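Local coordinates for protein putative S41 protease (Bacteroides fragilis NCTC 9343, PDB 3K50) that is of unconfirmed function but probably cleaves peptide bonds as a serine protease of the S41 family, with a PDZ domain beside its protease domain, at residues Gly107-Gly119 with Glu129-Tyr143. Numbering follows the deposited sequence.
Sequences GLQRGHWIMMMNG and ELLQGSTRQLQIGVY
Leu-108, Ile-114 and Met-117 pack against Leu-130, Leu-138 and Ile-140 on the buried face of two antiparallel strands, a place suited to branched and flexible apolar side chains. The closest of these apolar contacts, tighter than usual for two carbons, is Leu-108 CD2 to Ile-140 CD1 at 3.3 Å. In Met-117, like Met-115 and Met-116 a selenomethionine, the extended chi2 (-167°) carries SE to 3.7 Å from Leu-130 CD2, and the bend at chi3 (-67°) then turns the CE methyl beside Glu-129. A face of the Arg-136 guanidinium lies over Met-117 CB, and its NH1 forms a salt bridge with Glu-129 OE1.

At the solvent-exposed end of the strand polar groups take over: Asn-118, in a left-handed backbone conformation common for asparagine, accepts two bonds on OD1 from opposite faces of its amide, Arg-136 NE at 3.0 Å and Gln-137 N at 3.1 Å. Across the sheet, Met-115 and Met-116 both face the partly exposed Gln-139, whose O takes a nearly straight bond from Met-115 N (2.8 Å, 169°) and a weak one from Met-116 N. Gly-141 leaves room for Met-115 SE, 3.7 Å from its CA. Two successive residues facing one make a classic beta bulge, here within the antiparallel sheet of the PDZ domain.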
ATOM      1  N   GLY A 107       9.726  21.880   2.966  1.00 37.35           N
ATOM      2  CA  GLY A 107      10.984  21.446   2.334  1.00 37.47           C
ATOM      3  C   GLY A 107      11.404  20.054   2.794  1.00 38.49           C
ATOM      4  O   GLY A 107      12.571  19.675   2.683  1.00 39.50           O
ATOM      5  N   LEU A 108      10.460  19.273   3.309  1.00 38.02           N
ATOM      6  CA  LEU A 108      10.798  17.972   3.869  1.00 31.62           C
ATOM      7  C   LEU A 108      10.779  16.891   2.800  1.00 31.12           C
ATOM      8  O   LEU A 108      10.027  16.955   1.819  1.00 29.50           O
ATOM      9  CB  LEU A 108       9.878  17.620   5.032  1.00 33.58           C
ATOM     10  CG  LEU A 108       9.866  18.453   6.323  1.00 28.82           C
ATOM     11  CD1 LEU A 108       8.739  17.967   7.201  1.00 29.86           C
ATOM     12  CD2 LEU A 108      11.194  18.354   7.042  1.00 32.74           C
ATOM     13  N   GLN A 109      11.619  15.887   3.013  1.00 28.46           N
ATOM     14  CA  GLN A 109      11.770  14.787   2.095  1.00 31.02           C
ATOM     15  C   GLN A 109      12.000  13.513   2.857  1.00 28.84           C
ATOM     16  O   GLN A 109      12.502  13.538   3.975  1.00 29.42           O
ATOM     17  CB  GLN A 109      13.041  14.977   1.242  1.00 34.10           C
ATOM     18  CG  GLN A 109      13.073  16.164   0.352  1.00 37.40           C
ATOM     19  CD  GLN A 109      14.245  16.110  -0.573  1.00 40.99           C
ATOM     20  OE1 GLN A 109      14.334  15.231  -1.440  1.00 47.47           O
ATOM     21  NE2 GLN A 109      15.161  17.024  -0.387  1.00 35.78           N
ATOM     22  N   ARG A 110      11.691  12.403   2.237  1.00 29.78           N
ATOM     23  CA  ARG A 110      12.073  11.100   2.776  1.00 27.58           C
ATOM     24  C   ARG A 110      13.582  11.059   3.042  1.00 28.24           C
ATOM     25  O   ARG A 110      14.382  11.433   2.161  1.00 31.93           O
ATOM     26  CB  ARG A 110      11.654  10.026   1.765  1.00 29.29           C
ATOM     27  CG  ARG A 110      12.146   8.651   2.124  1.00 30.81           C
ATOM     28  CD  ARG A 110      11.718   7.661   1.121  1.00 25.46           C
ATOM     29  NE  ARG A 110      12.440   6.356   1.306  1.00 38.81           N
ATOM     30  CZ  ARG A 110      11.952   5.331   1.977  1.00 32.63           C
ATOM     31  NH1 ARG A 110      10.768   5.413   2.534  1.00 45.43           N
ATOM     32  NH2 ARG A 110      12.627   4.219   2.096  1.00 32.34           N
ATOM     33  N   GLY A 111      13.980  10.625   4.246  1.00 27.40           N
ATOM     34  CA  GLY A 111      15.379  10.603   4.671  1.00 27.72           C
ATOM     35  C   GLY A 111      15.697  11.749   5.628  1.00 28.38           C
ATOM     36  O   GLY A 111      16.704  11.740   6.308  1.00 28.03           O
ATOM     37  N   HIS A 112      14.859  12.770   5.652  1.00 27.55           N
ATOM     38  CA  HIS A 112      15.011  13.798   6.659  1.00 29.11           C
ATOM     39  C   HIS A 112      14.521  13.260   7.981  1.00 29.93           C
ATOM     40  O   HIS A 112      13.604  12.428   8.043  1.00 29.08           O
ATOM     41  CB  HIS A 112      14.189  15.035   6.345  1.00 31.84           C
ATOM     42  CG  HIS A 112      14.833  15.955   5.367  1.00 34.20           C
ATOM     43  ND1 HIS A 112      14.122  16.612   4.395  1.00 36.04           N
ATOM     44  CD2 HIS A 112      16.126  16.334   5.216  1.00 35.64           C
ATOM     45  CE1 HIS A 112      14.945  17.358   3.688  1.00 33.13           C
ATOM     46  NE2 HIS A 112      16.166  17.204   4.164  1.00 36.46           N
ATOM     47  N   TRP A 113      15.115  13.773   9.044  1.00 30.42           N
ATOM     48  CA  TRP A 113      14.746  13.390  10.399  1.00 32.60           C
ATOM     49  C   TRP A 113      14.276  14.631  11.124  1.00 32.10           C
ATOM     50  O   TRP A 113      14.943  15.664  11.032  1.00 29.69           O
ATOM     51  CB  TRP A 113      15.944  12.869  11.161  1.00 31.72           C
ATOM     52  CG  TRP A 113      16.580  11.623  10.645  1.00 36.13           C
ATOM     53  CD1 TRP A 113      17.330  11.501   9.533  1.00 33.79           C
ATOM     54  CD2 TRP A 113      16.612  10.348  11.293  1.00 31.99           C
ATOM     55  NE1 TRP A 113      17.810  10.216   9.415  1.00 36.52           N
ATOM     56  CE2 TRP A 113      17.380   9.487  10.484  1.00 39.62           C
ATOM     57  CE3 TRP A 113      16.038   9.838  12.459  1.00 30.35           C
ATOM     58  CZ2 TRP A 113      17.583   8.146  10.798  1.00 33.97           C
ATOM     59  CZ3 TRP A 113      16.276   8.518  12.791  1.00 34.82           C
ATOM     60  CH2 TRP A 113      17.048   7.681  11.949  1.00 32.47           C
ATOM     61  N   ILE A 114      13.114  14.566  11.768  1.00 32.07           N
ATOM     62  CA  ILE A 114      12.626  15.668  12.597  1.00 27.29           C
ATOM     63  C   ILE A 114      13.237  15.441  13.991  1.00 29.48           C
ATOM     64  O   ILE A 114      13.048  14.377  14.599  1.00 30.83           O
ATOM     65  CB  ILE A 114      11.116  15.727  12.680  1.00 26.13           C
ATOM     66  CG1 ILE A 114      10.474  15.894  11.305  1.00 30.26           C
ATOM     67  CG2 ILE A 114      10.673  16.930  13.496  1.00 24.20           C
ATOM     68  CD1 ILE A 114       8.918  15.891  11.372  1.00 30.62           C
HETATM   69  N   MSE A 115      13.979  16.424  14.486  1.00 31.67           N
HETATM   70  CA  MSE A 115      14.709  16.313  15.769  1.00 34.65           C
HETATM   71  C   MSE A 115      14.132  17.138  16.926  1.00 37.01           C
HETATM   72  O   MSE A 115      14.313  16.765  18.095  1.00 35.23           O
HETATM   73  CB  MSE A 115      16.166  16.712  15.582  1.00 34.89           C
HETATM   74  CG  MSE A 115      16.885  15.907  14.540  1.00 35.56           C
HETATM   75 SE   MSE A 115      18.691  16.473  14.305  0.75 31.31          SE
HETATM   76  CE  MSE A 115      19.584  15.530  15.826  1.00 33.22           C
HETATM   77  N   MSE A 116      13.501  18.276  16.602  1.00 39.43           N
HETATM   78  CA  MSE A 116      12.843  19.148  17.596  1.00 39.20           C
HETATM   79  C   MSE A 116      11.638  19.812  16.988  1.00 40.24           C
HETATM   80  O   MSE A 116      11.598  20.026  15.765  1.00 39.24           O
HETATM   81  CB  MSE A 116      13.769  20.263  18.020  1.00 41.07           C
HETATM   82  CG  MSE A 116      15.123  19.780  18.422  1.00 51.60           C
HETATM   83 SE   MSE A 116      15.224  19.097  20.188  0.75 55.56          SE
HETATM   84  CE  MSE A 116      15.950  20.821  20.763  1.00 36.24           C
HETATM   85  N   MSE A 117      10.644  20.110  17.832  1.00 42.50           N
HETATM   86  CA  MSE A 117       9.460  20.870  17.438  1.00 45.17           C
HETATM   87  C   MSE A 117       9.338  22.047  18.372  1.00 41.75           C
HETATM   88  O   MSE A 117       9.159  21.881  19.577  1.00 37.34           O
HETATM   89  CB  MSE A 117       8.193  20.042  17.513  1.00 44.20           C
HETATM   90  CG  MSE A 117       8.120  19.004  16.489  1.00 52.64           C
HETATM   91 SE   MSE A 117       6.345  18.225  16.349  0.75 60.05          SE
HETATM   92  CE  MSE A 117       6.224  17.302  18.126  1.00 57.41           C
ATOM     93  N   ASN A 118       9.417  23.245  17.816  1.00 44.05           N
ATOM     94  CA  ASN A 118       9.358  24.475  18.631  1.00 45.07           C
ATOM     95  C   ASN A 118      10.246  24.413  19.869  1.00 45.99           C
ATOM     96  O   ASN A 118       9.800  24.684  20.993  1.00 46.73           O
ATOM     97  CB  ASN A 118       7.911  24.809  18.998  1.00 45.44           C
ATOM     98  CG  ASN A 118       7.152  25.381  17.819  1.00 49.84           C
ATOM     99  OD1 ASN A 118       6.494  24.644  17.104  1.00 41.44           O
ATOM    100  ND2 ASN A 118       7.330  26.698  17.547  1.00 46.99           N
ATOM    101  N   GLY A 119      11.506  24.032  19.648  1.00 44.30           N
ATOM    102  CA  GLY A 119      12.499  23.947  20.715  1.00 43.62           C
ATOM    103  C   GLY A 119      12.357  22.800  21.701  1.00 45.08           C
ATOM    104  O   GLY A 119      13.167  22.683  22.590  1.00 46.45           O
ATOM    105  N   GLU A 129       1.561  14.919  18.184  1.00 38.44           N
ATOM    106  CA  GLU A 129       1.723  16.268  17.603  1.00 40.98           C
ATOM    107  C   GLU A 129       2.418  16.214  16.235  1.00 39.34           C
ATOM    108  O   GLU A 129       2.451  17.206  15.522  1.00 40.78           O
ATOM    109  CB  GLU A 129       2.487  17.221  18.510  1.00 41.62           C
ATOM    110  CG  GLU A 129       1.824  17.428  19.870  1.00 50.13           C
ATOM    111  CD  GLU A 129       2.539  18.450  20.724  1.00 59.12           C
ATOM    112  OE1 GLU A 129       3.548  19.047  20.265  1.00 67.86           O
ATOM    113  OE2 GLU A 129       2.081  18.659  21.863  1.00 67.55           O
ATOM    114  N   LEU A 130       3.027  15.085  15.906  1.00 36.01           N
ATOM    115  CA  LEU A 130       3.612  14.885  14.553  1.00 36.11           C
ATOM    116  C   LEU A 130       2.564  14.656  13.458  1.00 37.94           C
ATOM    117  O   LEU A 130       2.870  14.796  12.276  1.00 39.25           O
ATOM    118  CB  LEU A 130       4.561  13.677  14.558  1.00 30.98           C
ATOM    119  CG  LEU A 130       5.839  13.957  15.359  1.00 33.78           C
ATOM    120  CD1 LEU A 130       6.617  12.700  15.732  1.00 38.66           C
ATOM    121  CD2 LEU A 130       6.724  14.984  14.601  1.00 27.62           C
ATOM    122  N   LEU A 131       1.344  14.288  13.855  1.00 37.81           N
ATOM    123  CA  LEU A 131       0.290  13.935  12.925  1.00 36.40           C
ATOM    124  C   LEU A 131      -0.503  15.135  12.432  1.00 35.37           C
ATOM    125  O   LEU A 131      -0.831  15.225  11.256  1.00 35.42           O
ATOM    126  CB  LEU A 131      -0.635  12.937  13.593  1.00 40.43           C
ATOM    127  CG  LEU A 131      -0.109  11.534  13.877  1.00 36.91           C
ATOM    128  CD1 LEU A 131      -1.196  10.768  14.633  1.00 40.68           C
ATOM    129  CD2 LEU A 131       0.210  10.805  12.596  1.00 42.67           C
ATOM    130  N   GLN A 132      -0.786  16.071  13.317  1.00 37.21           N
ATOM    131  CA  GLN A 132      -1.576  17.252  12.968  1.00 38.52           C
ATOM    132  C   GLN A 132      -1.418  18.332  13.999  1.00 36.77           C
ATOM    133  O   GLN A 132      -0.928  18.064  15.086  1.00 33.53           O
ATOM    134  CB  GLN A 132      -3.041  16.861  12.910  1.00 43.07           C
ATOM    135  CG  GLN A 132      -3.427  15.999  14.090  1.00 48.24           C
ATOM    136  CD  GLN A 132      -4.898  15.999  14.334  1.00 59.52           C
ATOM    137  OE1 GLN A 132      -5.696  15.731  13.426  1.00 54.28           O
ATOM    138  NE2 GLN A 132      -5.284  16.320  15.574  1.00 60.51           N
ATOM    139  N   GLY A 133      -1.842  19.546  13.658  1.00 36.39           N
ATOM    140  CA  GLY A 133      -1.756  20.664  14.569  1.00 36.56           C
ATOM    141  C   GLY A 133      -1.559  21.970  13.842  1.00 37.56           C
ATOM    142  O   GLY A 133      -1.814  22.073  12.642  1.00 35.58           O
ATOM    143  N   SER A 134      -1.093  22.958  14.592  1.00 36.23           N
ATOM    144  CA  SER A 134      -0.849  24.291  14.068  1.00 39.77           C
ATOM    145  C   SER A 134       0.531  24.342  13.408  1.00 38.52           C
ATOM    146  O   SER A 134       1.197  23.295  13.285  1.00 38.86           O
ATOM    147  CB  SER A 134      -0.948  25.321  15.212  1.00 43.75           C
ATOM    148  OG  SER A 134      -0.021  24.976  16.235  1.00 44.65           O
ATOM    149  N   THR A 135       0.929  25.541  12.944  1.00 36.64           N
ATOM    150  CA  THR A 135       2.224  25.771  12.351  1.00 37.62           C
ATOM    151  C   THR A 135       3.262  25.404  13.394  1.00 40.11           C
ATOM    152  O   THR A 135       3.032  25.642  14.569  1.00 42.07           O
ATOM    153  CB  THR A 135       2.370  27.237  11.938  1.00 41.02           C
ATOM    154  OG1 THR A 135       1.392  27.520  10.931  1.00 48.85           O
ATOM    155  CG2 THR A 135       3.755  27.515  11.383  1.00 42.84           C
ATOM    156  N   ARG A 136       4.378  24.801  12.982  1.00 39.47           N
ATOM    157  CA  ARG A 136       5.429  24.380  13.911  1.00 39.88           C
ATOM    158  C   ARG A 136       6.775  24.792  13.388  1.00 40.69           C
ATOM    159  O   ARG A 136       6.967  24.967  12.185  1.00 43.71           O
ATOM    160  CB  ARG A 136       5.482  22.840  14.075  1.00 42.92           C
ATOM    161  CG  ARG A 136       4.175  22.086  14.277  1.00 42.99           C
ATOM    162  CD  ARG A 136       3.422  22.541  15.499  1.00 62.21           C
ATOM    163  NE  ARG A 136       4.292  22.706  16.671  1.00 69.37           N
ATOM    164  CZ  ARG A 136       4.611  21.736  17.537  1.00 72.98           C
ATOM    165  NH1 ARG A 136       4.129  20.493  17.404  1.00 72.67           N
ATOM    166  NH2 ARG A 136       5.411  22.022  18.566  1.00 65.40           N
ATOM    167  N   GLN A 137       7.723  24.911  14.299  1.00 43.24           N
ATOM    168  CA  GLN A 137       9.108  25.186  13.955  1.00 44.26           C
ATOM    169  C   GLN A 137       9.830  23.870  14.168  1.00 42.44           C
ATOM    170  O   GLN A 137       9.747  23.305  15.259  1.00 43.30           O
ATOM    171  CB  GLN A 137       9.722  26.270  14.832  1.00 44.63           C
ATOM    172  CG  GLN A 137       9.232  27.659  14.494  1.00 53.77           C
ATOM    173  CD  GLN A 137       9.529  28.030  13.043  1.00 64.16           C
ATOM    174  OE1 GLN A 137       8.649  28.519  12.330  1.00 67.69           O
ATOM    175  NE2 GLN A 137      10.757  27.743  12.586  1.00 68.66           N
ATOM    176  N   LEU A 138      10.552  23.406  13.149  1.00 37.19           N
ATOM    177  CA  LEU A 138      11.234  22.127  13.250  1.00 34.82           C
ATOM    178  C   LEU A 138      12.743  22.221  13.114  1.00 34.10           C
ATOM    179  O   LEU A 138      13.239  22.997  12.294  1.00 35.10           O
ATOM    180  CB  LEU A 138      10.717  21.205  12.130  1.00 33.50           C
ATOM    181  CG  LEU A 138       9.204  20.985  11.973  1.00 26.56           C
ATOM    182  CD1 LEU A 138       8.875  19.988  10.828  1.00 22.21           C
ATOM    183  CD2 LEU A 138       8.511  20.534  13.289  1.00 26.71           C
ATOM    184  N   GLN A 139      13.475  21.471  13.937  1.00 34.55           N
ATOM    185  CA  GLN A 139      14.907  21.255  13.708  1.00 35.04           C
ATOM    186  C   GLN A 139      14.949  19.935  12.920  1.00 33.31           C
ATOM    187  O   GLN A 139      14.325  18.978  13.317  1.00 32.16           O
ATOM    188  CB  GLN A 139      15.715  21.135  14.995  1.00 37.88           C
ATOM    189  CG  GLN A 139      17.214  20.945  14.753  1.00 39.05           C
ATOM    190  CD  GLN A 139      18.038  20.937  16.037  1.00 43.81           C
ATOM    191  OE1 GLN A 139      17.834  20.104  16.914  1.00 56.42           O
ATOM    192  NE2 GLN A 139      18.994  21.870  16.135  1.00 46.02           N
ATOM    193  N   ILE A 140      15.679  19.917  11.814  1.00 30.41           N
ATOM    194  CA  ILE A 140      15.749  18.798  10.903  1.00 32.18           C
ATOM    195  C   ILE A 140      17.176  18.277  10.847  1.00 33.85           C
ATOM    196  O   ILE A 140      18.128  19.081  10.937  1.00 30.97           O
ATOM    197  CB  ILE A 140      15.342  19.262   9.444  1.00 34.60           C
ATOM    198  CG1 ILE A 140      13.875  19.728   9.393  1.00 38.10           C
ATOM    199  CG2 ILE A 140      15.556  18.170   8.356  1.00 37.08           C
ATOM    200  CD1 ILE A 140      12.906  18.744   9.858  1.00 45.45           C
ATOM    201  N   GLY A 141      17.335  16.957  10.695  1.00 32.60           N
ATOM    202  CA  GLY A 141      18.667  16.348  10.581  1.00 32.39           C
ATOM    203  C   GLY A 141      18.751  15.338   9.450  1.00 33.61           C
ATOM    204  O   GLY A 141      17.771  15.127   8.751  1.00 28.36           O
ATOM    205  N   VAL A 142      19.939  14.736   9.283  1.00 31.88           N
ATOM    206  CA  VAL A 142      20.187  13.658   8.331  1.00 32.10           C
ATOM    207  C   VAL A 142      21.121  12.651   8.981  1.00 30.83           C
ATOM    208  O   VAL A 142      21.833  12.985   9.932  1.00 31.97           O
ATOM    209  CB  VAL A 142      20.819  14.143   7.027  1.00 32.20           C
ATOM    210  CG1 VAL A 142      19.838  15.024   6.256  1.00 31.19           C
ATOM    211  CG2 VAL A 142      22.142  14.878   7.311  1.00 34.77           C
ATOM    212  N   TYR A 143      21.048  11.398   8.557  1.00 29.63           N
ATOM    213  CA  TYR A 143      21.946  10.374   9.074  1.00 30.30           C
ATOM    214  C   TYR A 143      23.283  10.550   8.363  1.00 35.71           C
ATOM    215  O   TYR A 143      23.330  10.610   7.132  1.00 34.30           O
ATOM    216  CB  TYR A 143      21.406   8.981   8.823  1.00 31.56           C
ATOM    217  CG  TYR A 143      22.234   7.861   9.399  1.00 30.52           C
ATOM    218  CD1 TYR A 143      22.127   7.496  10.751  1.00 35.68           C
ATOM    219  CD2 TYR A 143      23.096   7.123   8.593  1.00 37.97           C
ATOM    220  CE1 TYR A 143      22.897   6.432  11.293  1.00 32.61           C
ATOM    221  CE2 TYR A 143      23.860   6.062   9.118  1.00 33.24           C
ATOM    222  CZ  TYR A 143      23.757   5.726  10.479  1.00 36.66           C
ATOM    223  OH  TYR A 143      24.525   4.673  10.980  1.00 38.02           O
TER
HETATM  224  O   HOH W   1      19.070  10.322   6.777  1.00 35.28           O
HETATM  225  O   HOH W   2      12.309  23.583  16.871  1.00 53.99           O